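Local coordinates for putative fimbrium tip subunit Fim1F (Parabacteroides distasonis, PDB 3R4R), which probably forms part of the tip of fimbriae, the filamentous cell-surface appendages that mediate cell adhesion and biofilm formation, at residues M16-L21 / Y81-E86; V100-N105 / V161-I166; K130-G135 / S201-F206; L197-K202 / A215-A220. One frame throughout, in Å; residues are numbered along the deposited sequence.

Interaction 1 of 4, residues M16-L21 / Y81-E86; sequences MSLVLL and YELQLE
L85 places its CG beside its own backbone N (chi1 -74°), from where its two methyls reach two residues, M16 and L18, on the same face of the opposite strand: CD1 comes to 3.5 Å from CD2 of L18, while CD2 lies 3.9 Å from SE of the selenomethionine M16. The M16 chain runs extended through chi2 and then bends at chi3 (53°), which keeps its terminal CE also near that methyl. Farther along, L20 and L83 meet through one branch each, CD1 to CD1 at 3.7 Å.

These leucines, with Y81, line one face of an antiparallel pair of strands whose short axes run 152° apart. M16, L18 and L20 each exchange two backbone hydrogen bonds, with L85, L83 and Y81 respectively, the shortest being L18 N to L83 O at 2.7 Å. The reverse face is more open and mixed, with S17, Q84, E82 and V19. Q84 folds its amide back so that OE1 accepts from OG of S17 at 3.0 Å, the hydroxyl lying nearly along the C=O axis; the V19-E82 pair follows on the same face.

Residues 16-21 belong to the inferred propeptide, yet here they are an integral strand of the N-terminal part of the protein. Their other edge is hydrogen-bonded in parallel to strand 161-179, through S17, V19 and L21, so that strand 12-21 lies between strands 78-90 and 161-179. The leucine face is covered by V49 and V51 of strand 46-52 and by Y60 and F64 of strand 58-65.

Interaction 2 of 4, residues V100-N105 / V161-I166; sequences VLVVAN and VTVSLI
V102, V163 and L165 bury about equal areas here and make the heart of the contact. V102 divides its branches between the other two: CG2 reaches CG1 of V163 at 3.9 Å, whereas CB and CG1 face the single methyl CD2 of L165, which comes to 3.8 Å from CB. The L165 side chain crosses that of V102 at about a right angle, so one methyl is set against the flank of the valine. V163 is shared in turn. Its CG1 stands anti to the backbone N (chi1 175°), pointing to V102, and its CG2 meets CG1 of V100 at 3.9 Å. V161 adds a looser touch to the same V100 methyl.

No hydrogen bond joins the two segments. The axes of strands 100-104 and 161-164 pass 8.4 Å apart at 48°, and the valines fill the space between them as in the interior of a beta sandwich. L20 of strand 12-21 and V49 of strand 46-52 press on V102 as well.

Every touching atom is an aliphatic carbon, and the meeting residues are mostly buried. Between these two segments cohesion therefore comes from dispersion and water exclusion; the directed backbone bonds of each strand go to its own neighbours.

Interaction 3 of 4, residues K130-G135 / S201-F206; sequences KTIAKG and SKITIF. With EDO (1,2-ethanediol), chain H.
I132 and S201 exchange two backbone hydrogen bonds, I132 N to S201 O and S201 N to I132 O, both 2.9 Å. They form an antiparallel hydrogen-bonded pair, by which the short strand 131-132 joins the end of strand 191-202 in a small antiparallel sheet. The sheet includes part of the transthyretin-like C-terminal domain. Each donor sits almost straight in front of the carbonyl it uses, with N-H...O angles of 157° and 154°. The hydroxyl of S201 turns along its own segment to the next residue and donates to K202 O at 2.8 Å. Past T131 and K202 the backbones separate, and a water takes over: it lies 2.7 Å from K130 O, to which it probably donates, and accepts from I203 N, bridging the two backbones.

On the side of T131, the K202 chain bends at chi2 and lies across the threonine, so that its methylenes, and not its ammonium group, meet OG1. On the opposite side, which also carries S201, the packing is mainly aliphatic. I203 carries CG1 between its backbone N and carbonyl carbon (chi1 56°), which sends CD1 to the CB and CG of K130 and leaves CG2 to meet I132. The two isoleucines cross at about a right angle. Y232 of strand 228-232 also packs against I132 and S201, and F114 against I203.

A 1,2-ethanediol, probably from the crystallisation liquor, lies along residues 130-134, with weak hydrogen bonds from K130 NZ and A133 N. Within the protein, the isoleucine packing closes with CD1 of I132 resting 3.8 Å from CG2 of I203.

Interaction 4 of 4, residues L197-K202 / A215-A220; sequences LNASSK and AFSDLA
N198 and F216 pack at a slant, the amide plane turned 36° from the ring, with CG of the asparagine 3.4 Å from CD1 of the phenylalanine. The carboxamide points into the bend of residues 215-217 because CG of N198 is anti to its backbone N (chi1 -176°). ND2 donates to A215 O at 2.9 Å, and OD1 takes two backbone N-H groups: S200 N at 2.8 Å, closing an Asx turn, and S217 N at 3.2 Å. These two approach from opposite faces of the amide, both well out of its plane. E233 O is a further acceptor for ND2, so both ends of the buried amide are held and its rotation is fixed.

Beside it the hydroxyls of S200 and S217 are hydrogen-bonded, OG to OG 2.7 Å, with either able to donate, while A199 N bonds to S217 O. L219 lays its CB against the CB atoms of L197 and A199, and its N donates to L197 O. One water links L197 O to OD1 of D218; another spans L197 N and L219 O. F216 also makes a cation-pi contact with K239.

Side-chain and water bonds thus do much of the work that regular backbone pairing would do in a longer sheet. In this irregular pairing, within the C-terminal family region, the N198 amide ties backbone groups of A215, S217 and S200 together, alongside the few direct backbone bonds.

Interactions 1 and 2 lie together in the N-terminal part of the protein: strands 12-21 and 161-179 are neighbours, V19 O probably bonds to V163 N, and L20 packs on V102. The first combines regular strand pairing with a leucine face; the second is purely aliphatic packing across the core. Interactions 3 and 4 share S201 and K202 at the end of strand 191-202 and are only partly buried. There the strands are short, and waters and polar side chains enter the bonding. F206 connects the two regions by packing on L101 and I166, whereas interactions 1 and 4 stand on opposite sides of the chain's centre, about 30 Å apart between centres.

Interaction 1 of 4, residues M16-L21 / Y81-E86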
loop_
_atom_site.group_PDB
_atom_site.type_symbol
_atom_site.label_atom_id
_atom_site.label_comp_id
_atom_site.label_asym_id
_atom_site.label_seq_id
_atom_site.Cartn_x
_atom_site.Cartn_y
_atom_site.Cartn_z
HETATM N N MSE A 16 11.697 -18.524 12.860
HETATM C CA MSE A 16 12.235 -17.329 12.214
HETATM C C MSE A 16 11.872 -16.060 12.949
HETATM O O MSE A 16 10.720 -15.880 13.350
HETATM C CB MSE A 16 11.710 -17.218 10.764
HETATM C CG MSE A 16 12.249 -18.303 9.816
HETATM SE SE MSE A 16 11.535 -18.286 7.962
HETATM C CE MSE A 16 11.890 -16.406 7.508
ATOM N N SER A 17 12.866 -15.168 13.101
ATOM C CA SER A 17 12.686 -13.820 13.637
ATOM C C SER A 17 12.438 -12.891 12.452
ATOM O O SER A 17 13.268 -12.835 11.539
ATOM C CB SER A 17 13.879 -13.392 14.486
ATOM O OG SER A 17 14.068 -14.238 15.609
ATOM N N LEU A 18 11.270 -12.224 12.429
ATOM C CA LEU A 18 10.828 -11.381 11.320
ATOM C C LEU A 18 10.718 -9.913 11.731
ATOM O O LEU A 18 10.125 -9.611 12.768
ATOM C CB LEU A 18 9.450 -11.907 10.866
ATOM C CG LEU A 18 9.122 -11.900 9.363
ATOM C CD1 LEU A 18 9.822 -13.049 8.650
ATOM C CD2 LEU A 18 7.637 -12.105 9.140
ATOM N N VAL A 19 11.276 -8.994 10.922
ATOM C CA VAL A 19 11.195 -7.550 11.194
ATOM C C VAL A 19 10.455 -6.873 10.021
ATOM O O VAL A 19 10.941 -6.936 8.894
ATOM C CB VAL A 19 12.582 -6.910 11.457
ATOM C CG1 VAL A 19 12.488 -5.388 11.566
ATOM C CG2 VAL A 19 13.224 -7.490 12.713
ATOM N N LEU A 20 9.277 -6.248 10.292
ATOM C CA LEU A 20 8.459 -5.583 9.272
ATOM C C LEU A 20 8.650 -4.076 9.364
ATOM O O LEU A 20 8.199 -3.458 10.334
ATOM C CB LEU A 20 6.951 -5.938 9.397
ATOM C CG LEU A 20 6.516 -7.397 9.609
ATOM C CD1 LEU A 20 5.022 -7.479 9.824
ATOM C CD2 LEU A 20 6.954 -8.321 8.467
ATOM N N LEU A 21 9.326 -3.481 8.363
ATOM C CA LEU A 21 9.599 -2.049 8.332
ATOM C C LEU A 21 8.633 -1.376 7.380
ATOM O O LEU A 21 8.561 -1.705 6.198
ATOM C CB LEU A 21 11.054 -1.730 7.966
ATOM C CG LEU A 21 12.120 -2.153 8.970
ATOM C CD1 LEU A 21 13.504 -1.930 8.414
ATOM C CD2 LEU A 21 11.984 -1.406 10.280
ATOM N N TYR A 81 7.663 -3.480 13.270
ATOM C CA TYR A 81 7.138 -4.545 14.112
ATOM C C TYR A 81 8.030 -5.761 14.056
ATOM O O TYR A 81 8.649 -6.019 13.028
ATOM C CB TYR A 81 5.712 -4.932 13.680
ATOM C CG TYR A 81 4.689 -3.829 13.813
ATOM C CD1 TYR A 81 4.506 -2.898 12.794
ATOM C CD2 TYR A 81 3.820 -3.790 14.891
ATOM C CE1 TYR A 81 3.560 -1.882 12.905
ATOM C CE2 TYR A 81 2.841 -2.808 14.992
ATOM C CZ TYR A 81 2.717 -1.851 14.000
ATOM O OH TYR A 81 1.779 -0.852 14.124
ATOM N N GLU A 82 8.088 -6.510 15.158
ATOM C CA GLU A 82 8.826 -7.765 15.271
ATOM C C GLU A 82 7.849 -8.919 15.383
ATOM O O GLU A 82 6.873 -8.811 16.125
ATOM C CB GLU A 82 9.788 -7.756 16.465
ATOM C CG GLU A 82 10.960 -6.796 16.382
ATOM C CD GLU A 82 12.015 -7.031 17.450
ATOM O OE1 GLU A 82 12.122 -8.174 17.955
ATOM O OE2 GLU A 82 12.808 -6.098 17.701
ATOM N N LEU A 83 8.100 -10.010 14.641
ATOM C CA LEU A 83 7.283 -11.222 14.642
ATOM C C LEU A 83 8.112 -12.468 14.694
ATOM O O LEU A 83 9.232 -12.494 14.190
ATOM C CB LEU A 83 6.393 -11.306 13.388
ATOM C CG LEU A 83 5.272 -10.305 13.217
ATOM C CD1 LEU A 83 4.583 -10.531 11.905
ATOM C CD2 LEU A 83 4.261 -10.444 14.324
ATOM N N GLN A 84 7.526 -13.524 15.261
ATOM C CA GLN A 84 8.096 -14.857 15.323
ATOM C C GLN A 84 7.281 -15.825 14.483
ATOM O O GLN A 84 6.059 -15.873 14.604
ATOM C CB GLN A 84 8.175 -15.348 16.773
ATOM C CG GLN A 84 9.442 -14.944 17.518
ATOM C CD GLN A 84 10.592 -15.900 17.267
ATOM O OE1 GLN A 84 11.605 -15.547 16.653
ATOM N NE2 GLN A 84 10.464 -17.134 17.756
ATOM N N LEU A 85 7.959 -16.523 13.571
ATOM C CA LEU A 85 7.450 -17.640 12.771
ATOM C C LEU A 85 7.870 -18.918 13.439
ATOM O O LEU A 85 9.030 -19.281 13.296
ATOM C CB LEU A 85 7.938 -17.618 11.291
ATOM C CG LEU A 85 7.393 -16.633 10.285
ATOM C CD1 LEU A 85 7.536 -15.235 10.746
ATOM C CD2 LEU A 85 8.148 -16.745 9.024
ATOM N N GLU A 86 6.992 -19.547 14.240
ATOM C CA GLU A 86 7.289 -20.828 14.889
ATOM C C GLU A 86 6.921 -21.993 13.986
ATOM O O GLU A 86 5.912 -21.941 13.282
ATOM C CB GLU A 86 6.569 -21.008 16.243
ATOM C CG GLU A 86 6.794 -19.950 17.318
ATOM C CD GLU A 86 5.916 -18.716 17.283
ATOM O OE1 GLU A 86 5.229 -18.484 16.261
ATOM O OE2 GLU A 86 5.880 -18.003 18.311
#

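Interaction 2 of 4, residues V100-N105 / V161-I166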
loop_
_atom_site.group_PDB
_atom_site.type_symbol
_atom_site.label_atom_id
_atom_site.label_comp_id
_atom_site.label_asym_id
_atom_site.label_seq_id
_atom_site.Cartn_x
_atom_site.Cartn_y
_atom_site.Cartn_z
ATOM N N VAL A 100 10.128 -14.969 1.906
ATOM C CA VAL A 100 9.017 -14.650 2.788
ATOM C C VAL A 100 8.265 -13.417 2.210
ATOM O O VAL A 100 8.876 -12.399 1.914
ATOM C CB VAL A 100 9.489 -14.441 4.267
ATOM C CG1 VAL A 100 10.711 -13.530 4.376
ATOM C CG2 VAL A 100 8.360 -13.941 5.165
ATOM N N LEU A 101 6.944 -13.569 2.009
ATOM C CA LEU A 101 5.991 -12.552 1.521
ATOM C C LEU A 101 5.033 -12.139 2.652
ATOM O O LEU A 101 4.445 -13.000 3.306
ATOM C CB LEU A 101 5.181 -13.067 0.291
ATOM C CG LEU A 101 4.115 -12.095 -0.276
ATOM C CD1 LEU A 101 4.749 -11.024 -1.120
ATOM C CD2 LEU A 101 3.109 -12.817 -1.118
ATOM N N VAL A 102 4.879 -10.832 2.882
ATOM C CA VAL A 102 4.000 -10.339 3.946
ATOM C C VAL A 102 2.880 -9.473 3.328
ATOM O O VAL A 102 3.167 -8.581 2.531
ATOM C CB VAL A 102 4.829 -9.546 5.005
ATOM C CG1 VAL A 102 3.943 -9.008 6.125
ATOM C CG2 VAL A 102 5.968 -10.394 5.579
ATOM N N VAL A 103 1.620 -9.771 3.650
ATOM C CA VAL A 103 0.474 -8.954 3.231
ATOM C C VAL A 103 -0.145 -8.410 4.520
ATOM O O VAL A 103 -0.657 -9.190 5.323
ATOM C CB VAL A 103 -0.569 -9.637 2.313
ATOM C CG1 VAL A 103 -1.680 -8.648 1.916
ATOM C CG2 VAL A 103 0.087 -10.233 1.076
ATOM N N ALA A 104 -0.038 -7.092 4.753
ATOM C CA ALA A 104 -0.540 -6.482 5.980
ATOM C C ALA A 104 -1.912 -5.834 5.779
ATOM O O ALA A 104 -2.159 -5.236 4.740
ATOM C CB ALA A 104 0.449 -5.443 6.480
ATOM N N ASN A 105 -2.789 -5.971 6.802
ATOM C CA ASN A 105 -4.133 -5.382 7.003
ATOM C C ASN A 105 -5.161 -5.827 5.968
ATOM O O ASN A 105 -6.120 -5.087 5.716
ATOM C CB ASN A 105 -4.067 -3.847 6.981
ATOM C CG ASN A 105 -3.294 -3.246 8.120
ATOM O OD1 ASN A 105 -3.266 -3.752 9.243
ATOM N ND2 ASN A 105 -2.782 -2.087 7.897
ATOM N N VAL A 161 15.525 -11.538 9.893
ATOM C CA VAL A 161 15.263 -11.274 8.479
ATOM C C VAL A 161 14.227 -10.157 8.407
ATOM O O VAL A 161 13.110 -10.282 8.922
ATOM C CB VAL A 161 14.849 -12.516 7.649
ATOM C CG1 VAL A 161 13.777 -13.358 8.345
ATOM C CG2 VAL A 161 14.431 -12.123 6.231
ATOM N N THR A 162 14.645 -9.038 7.812
ATOM C CA THR A 162 13.848 -7.832 7.665
ATOM C C THR A 162 13.069 -7.869 6.343
ATOM O O THR A 162 13.621 -8.251 5.311
ATOM C CB THR A 162 14.759 -6.585 7.743
ATOM O OG1 THR A 162 15.755 -6.695 6.729
ATOM C CG2 THR A 162 15.445 -6.432 9.103
ATOM N N VAL A 163 11.785 -7.482 6.400
ATOM C CA VAL A 163 10.884 -7.334 5.250
ATOM C C VAL A 163 10.470 -5.853 5.153
ATOM O O VAL A 163 9.809 -5.337 6.069
ATOM C CB VAL A 163 9.643 -8.267 5.281
ATOM C CG1 VAL A 163 8.712 -7.963 4.113
ATOM C CG2 VAL A 163 10.052 -9.746 5.285
ATOM N N SER A 164 10.859 -5.183 4.055
ATOM C CA SER A 164 10.474 -3.794 3.830
ATOM C C SER A 164 9.129 -3.759 3.129
ATOM O O SER A 164 9.003 -4.233 2.008
ATOM C CB SER A 164 11.536 -3.041 3.037
ATOM O OG SER A 164 12.732 -2.982 3.795
ATOM N N LEU A 165 8.121 -3.238 3.825
ATOM C CA LEU A 165 6.746 -3.152 3.330
ATOM C C LEU A 165 6.467 -1.832 2.654
ATOM O O LEU A 165 6.879 -0.777 3.149
ATOM C CB LEU A 165 5.732 -3.336 4.475
ATOM C CG LEU A 165 5.801 -4.623 5.278
ATOM C CD1 LEU A 165 4.920 -4.524 6.479
ATOM C CD2 LEU A 165 5.437 -5.834 4.457
ATOM N N ILE A 166 5.766 -1.882 1.530
ATOM C CA ILE A 166 5.339 -0.662 0.840
ATOM C C ILE A 166 3.846 -0.532 1.021
ATOM O O ILE A 166 3.145 -1.529 1.173
ATOM C CB ILE A 166 5.726 -0.566 -0.674
ATOM C CG1 ILE A 166 4.964 -1.634 -1.542
ATOM C CG2 ILE A 166 7.236 -0.593 -0.872
ATOM C CD1 ILE A 166 4.805 -1.295 -2.998
#

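Interaction 3 of 4, residues K130-G135 / S201-F206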
loop_
_atom_site.group_PDB
_atom_site.type_symbol
_atom_site.label_atom_id
_atom_site.label_comp_id
_atom_site.label_asym_id
_atom_site.label_seq_id
_atom_site.Cartn_x
_atom_site.Cartn_y
_atom_site.Cartn_z
ATOM N N LYS A 130 -3.931 -13.452 -7.457
ATOM C CA LYS A 130 -4.834 -12.918 -6.432
ATOM C C LYS A 130 -5.064 -11.405 -6.590
ATOM O O LYS A 130 -4.128 -10.614 -6.775
ATOM C CB LYS A 130 -4.305 -13.199 -5.001
ATOM C CG LYS A 130 -5.250 -12.789 -3.849
ATOM C CD LYS A 130 -6.593 -13.547 -3.861
ATOM C CE LYS A 130 -7.550 -13.085 -2.794
ATOM N NZ LYS A 130 -8.783 -13.902 -2.828
ATOM N N THR A 131 -6.348 -11.040 -6.487
ATOM C CA THR A 131 -6.900 -9.700 -6.504
ATOM C C THR A 131 -7.748 -9.527 -5.258
ATOM O O THR A 131 -8.636 -10.358 -5.001
ATOM C CB THR A 131 -7.702 -9.422 -7.799
ATOM O OG1 THR A 131 -6.831 -9.481 -8.926
ATOM C CG2 THR A 131 -8.408 -8.060 -7.786
ATOM N N ILE A 132 -7.453 -8.458 -4.484
ATOM C CA ILE A 132 -8.232 -8.071 -3.320
ATOM C C ILE A 132 -9.095 -6.887 -3.761
ATOM O O ILE A 132 -8.619 -6.057 -4.537
ATOM C CB ILE A 132 -7.380 -7.784 -2.035
ATOM C CG1 ILE A 132 -6.385 -6.593 -2.219
ATOM C CG2 ILE A 132 -6.702 -9.080 -1.535
ATOM C CD1 ILE A 132 -5.536 -6.240 -1.051
ATOM N N ALA A 133 -10.373 -6.849 -3.320
ATOM C CA ALA A 133 -11.351 -5.820 -3.712
ATOM C C ALA A 133 -11.790 -4.948 -2.521
ATOM O O ALA A 133 -12.847 -4.303 -2.588
ATOM C CB ALA A 133 -12.572 -6.479 -4.337
ATOM N N LYS A 134 -10.977 -4.907 -1.440
ATOM C CA LYS A 134 -11.275 -4.071 -0.272
ATOM C C LYS A 134 -10.390 -2.832 -0.340
ATOM O O LYS A 134 -9.181 -2.883 -0.051
ATOM C CB LYS A 134 -11.131 -4.828 1.070
ATOM C CG LYS A 134 -12.264 -5.858 1.248
ATOM C CD LYS A 134 -12.312 -6.539 2.592
ATOM C CE LYS A 134 -13.462 -7.531 2.642
ATOM N NZ LYS A 134 -13.514 -8.279 3.926
ATOM N N GLY A 135 -11.031 -1.749 -0.772
ATOM C CA GLY A 135 -10.441 -0.441 -0.994
ATOM C C GLY A 135 -9.828 0.283 0.183
ATOM O O GLY A 135 -10.264 0.116 1.322
ATOM N N SER A 201 -6.964 -4.474 -6.284
ATOM C CA SER A 201 -5.515 -4.493 -6.513
ATOM C C SER A 201 -4.933 -5.878 -6.495
ATOM O O SER A 201 -5.485 -6.791 -5.869
ATOM C CB SER A 201 -4.783 -3.669 -5.453
ATOM O OG SER A 201 -3.392 -3.562 -5.709
ATOM N N LYS A 202 -3.775 -6.012 -7.183
ATOM C CA LYS A 202 -2.879 -7.172 -7.177
ATOM C C LYS A 202 -1.981 -7.013 -5.924
ATOM O O LYS A 202 -1.797 -5.889 -5.450
ATOM C CB LYS A 202 -2.106 -7.257 -8.503
ATOM C CG LYS A 202 -2.971 -7.579 -9.726
ATOM C CD LYS A 202 -3.356 -9.094 -9.846
ATOM C CE LYS A 202 -4.230 -9.406 -11.038
ATOM N NZ LYS A 202 -3.587 -9.054 -12.340
ATOM N N ILE A 203 -1.452 -8.101 -5.375
ATOM C CA ILE A 203 -0.693 -8.061 -4.112
ATOM C C ILE A 203 0.777 -8.512 -4.268
ATOM O O ILE A 203 1.422 -8.815 -3.255
ATOM C CB ILE A 203 -1.388 -8.983 -3.048
ATOM C CG1 ILE A 203 -1.540 -10.453 -3.582
ATOM C CG2 ILE A 203 -2.737 -8.383 -2.591
ATOM C CD1 ILE A 203 -1.889 -11.501 -2.561
ATOM N N THR A 204 1.300 -8.579 -5.494
ATOM C CA THR A 204 2.666 -9.060 -5.733
ATOM C C THR A 204 3.506 -8.010 -6.477
ATOM O O THR A 204 4.551 -8.345 -7.062
ATOM C CB THR A 204 2.611 -10.371 -6.540
ATOM O OG1 THR A 204 1.921 -10.188 -7.789
ATOM C CG2 THR A 204 2.103 -11.550 -5.744
ATOM N N ILE A 205 3.032 -6.743 -6.463
ATOM C CA ILE A 205 3.601 -5.602 -7.175
ATOM C C ILE A 205 4.295 -4.703 -6.146
ATOM O O ILE A 205 3.677 -4.266 -5.179
ATOM C CB ILE A 205 2.491 -4.885 -7.999
ATOM C CG1 ILE A 205 1.222 -4.646 -7.140
ATOM C CG2 ILE A 205 2.147 -5.783 -9.223
ATOM C CD1 ILE A 205 0.177 -3.839 -7.734
ATOM N N PHE A 206 5.607 -4.477 -6.336
ATOM C CA PHE A 206 6.405 -3.769 -5.338
ATOM C C PHE A 206 7.170 -2.514 -5.864
ATOM O O PHE A 206 7.976 -1.965 -5.103
ATOM C CB PHE A 206 7.459 -4.754 -4.788
ATOM C CG PHE A 206 6.889 -6.041 -4.239
ATOM C CD1 PHE A 206 6.371 -6.098 -2.953
ATOM C CD2 PHE A 206 6.916 -7.214 -4.994
ATOM C CE1 PHE A 206 5.849 -7.292 -2.447
ATOM C CE2 PHE A 206 6.410 -8.408 -4.475
ATOM C CZ PHE A 206 5.869 -8.432 -3.214
HETATM C C1 EDO H . -10.693 -10.688 -0.805
HETATM O O1 EDO H . -10.778 -11.324 -2.098
HETATM C C2 EDO H . -10.884 -9.175 -0.876
HETATM O O2 EDO H . -12.205 -8.800 -1.314
HETATM O O HOH W 1 -1.460 -10.584 -7.229
#

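Interaction 4 of 4, residues L197-K202 / A215-A220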
loop_
_atom_site.group_PDB
_atom_site.type_symbol
_atom_site.label_atom_id
_atom_site.label_comp_id
_atom_site.label_asym_id
_atom_site.label_seq_id
_atom_site.Cartn_x
_atom_site.Cartn_y
_atom_site.Cartn_z
ATOM N N LEU A 197 -11.813 6.573 -8.230
ATOM C CA LEU A 197 -10.894 5.949 -7.263
ATOM C C LEU A 197 -11.041 4.440 -7.379
ATOM O O LEU A 197 -12.143 3.966 -7.676
ATOM C CB LEU A 197 -11.152 6.452 -5.815
ATOM C CG LEU A 197 -10.968 7.953 -5.572
ATOM C CD1 LEU A 197 -11.426 8.347 -4.194
ATOM C CD2 LEU A 197 -9.519 8.405 -5.820
ATOM N N ASN A 198 -9.924 3.692 -7.210
ATOM C CA ASN A 198 -9.871 2.238 -7.395
ATOM C C ASN A 198 -9.889 1.493 -6.072
ATOM O O ASN A 198 -9.095 1.788 -5.179
ATOM C CB ASN A 198 -8.598 1.859 -8.175
ATOM C CG ASN A 198 -8.456 0.395 -8.536
ATOM O OD1 ASN A 198 -9.355 -0.423 -8.324
ATOM N ND2 ASN A 198 -7.325 0.034 -9.128
ATOM N N ALA A 199 -10.747 0.457 -5.986
ATOM C CA ALA A 199 -10.921 -0.382 -4.791
ATOM C C ALA A 199 -10.313 -1.794 -4.966
ATOM O O ALA A 199 -10.259 -2.525 -4.000
ATOM C CB ALA A 199 -12.400 -0.507 -4.465
ATOM N N SER A 200 -9.828 -2.163 -6.154
ATOM C CA SER A 200 -9.233 -3.494 -6.399
ATOM C C SER A 200 -7.715 -3.427 -6.698
ATOM O O SER A 200 -7.222 -2.439 -7.255
ATOM C CB SER A 200 -9.931 -4.187 -7.553
ATOM O OG SER A 200 -11.232 -4.575 -7.142
ATOM N N SER A 201 -6.964 -4.474 -6.284
ATOM C CA SER A 201 -5.515 -4.493 -6.513
ATOM C C SER A 201 -4.933 -5.878 -6.495
ATOM O O SER A 201 -5.485 -6.791 -5.869
ATOM C CB SER A 201 -4.783 -3.669 -5.453
ATOM O OG SER A 201 -3.392 -3.562 -5.709
ATOM N N LYS A 202 -3.775 -6.012 -7.183
ATOM C CA LYS A 202 -2.879 -7.172 -7.177
ATOM C C LYS A 202 -1.981 -7.013 -5.924
ATOM O O LYS A 202 -1.797 -5.889 -5.450
ATOM C CB LYS A 202 -2.106 -7.257 -8.503
ATOM C CG LYS A 202 -2.971 -7.579 -9.726
ATOM C CD LYS A 202 -3.356 -9.094 -9.846
ATOM C CE LYS A 202 -4.230 -9.406 -11.038
ATOM N NZ LYS A 202 -3.587 -9.054 -12.340
ATOM N N ALA A 215 -5.727 -4.598 -11.868
ATOM C CA ALA A 215 -7.044 -4.773 -11.250
ATOM C C ALA A 215 -7.742 -3.424 -11.038
ATOM O O ALA A 215 -7.082 -2.424 -10.710
ATOM C CB ALA A 215 -6.898 -5.495 -9.932
ATOM N N PHE A 216 -9.077 -3.385 -11.262
ATOM C CA PHE A 216 -9.865 -2.169 -11.068
ATOM C C PHE A 216 -11.331 -2.485 -10.720
ATOM O O PHE A 216 -11.954 -3.355 -11.338
ATOM C CB PHE A 216 -9.828 -1.245 -12.323
ATOM C CG PHE A 216 -10.493 0.112 -12.099
ATOM C CD1 PHE A 216 -9.771 1.186 -11.587
ATOM C CD2 PHE A 216 -11.852 0.301 -12.365
ATOM C CE1 PHE A 216 -10.393 2.425 -11.345
ATOM C CE2 PHE A 216 -12.475 1.532 -12.092
ATOM C CZ PHE A 216 -11.738 2.584 -11.590
ATOM N N SER A 217 -11.871 -1.716 -9.746
ATOM C CA SER A 217 -13.284 -1.650 -9.337
ATOM C C SER A 217 -13.522 -0.283 -8.698
ATOM O O SER A 217 -12.596 0.292 -8.136
ATOM C CB SER A 217 -13.708 -2.799 -8.423
ATOM O OG SER A 217 -13.194 -2.695 -7.113
ATOM N N ASP A 218 -14.733 0.265 -8.840
ATOM C CA ASP A 218 -15.078 1.598 -8.328
ATOM C C ASP A 218 -15.023 1.702 -6.787
ATOM O O ASP A 218 -15.641 0.904 -6.076
ATOM C CB ASP A 218 -16.498 1.997 -8.788
ATOM C CG ASP A 218 -16.651 2.280 -10.274
ATOM O OD1 ASP A 218 -15.855 3.097 -10.815
ATOM O OD2 ASP A 218 -17.650 1.798 -10.872
ATOM N N LEU A 219 -14.330 2.764 -6.297
ATOM C CA LEU A 219 -14.206 3.129 -4.885
ATOM C C LEU A 219 -14.939 4.424 -4.663
ATOM O O LEU A 219 -14.543 5.463 -5.191
ATOM C CB LEU A 219 -12.737 3.231 -4.437
ATOM C CG LEU A 219 -12.446 3.580 -2.958
ATOM C CD1 LEU A 219 -12.992 2.517 -2.003
ATOM C CD2 LEU A 219 -10.963 3.723 -2.750
ATOM N N ALA A 220 -16.026 4.366 -3.901
ATOM C CA ALA A 220 -16.849 5.538 -3.651
ATOM C C ALA A 220 -16.120 6.559 -2.848
ATOM O O ALA A 220 -15.376 6.209 -1.926
ATOM C CB ALA A 220 -18.117 5.140 -2.921
HETATM O O HOH W 2 -14.266 7.708 -6.741
HETATM O O HOH W 3 -14.479 4.742 -8.984
#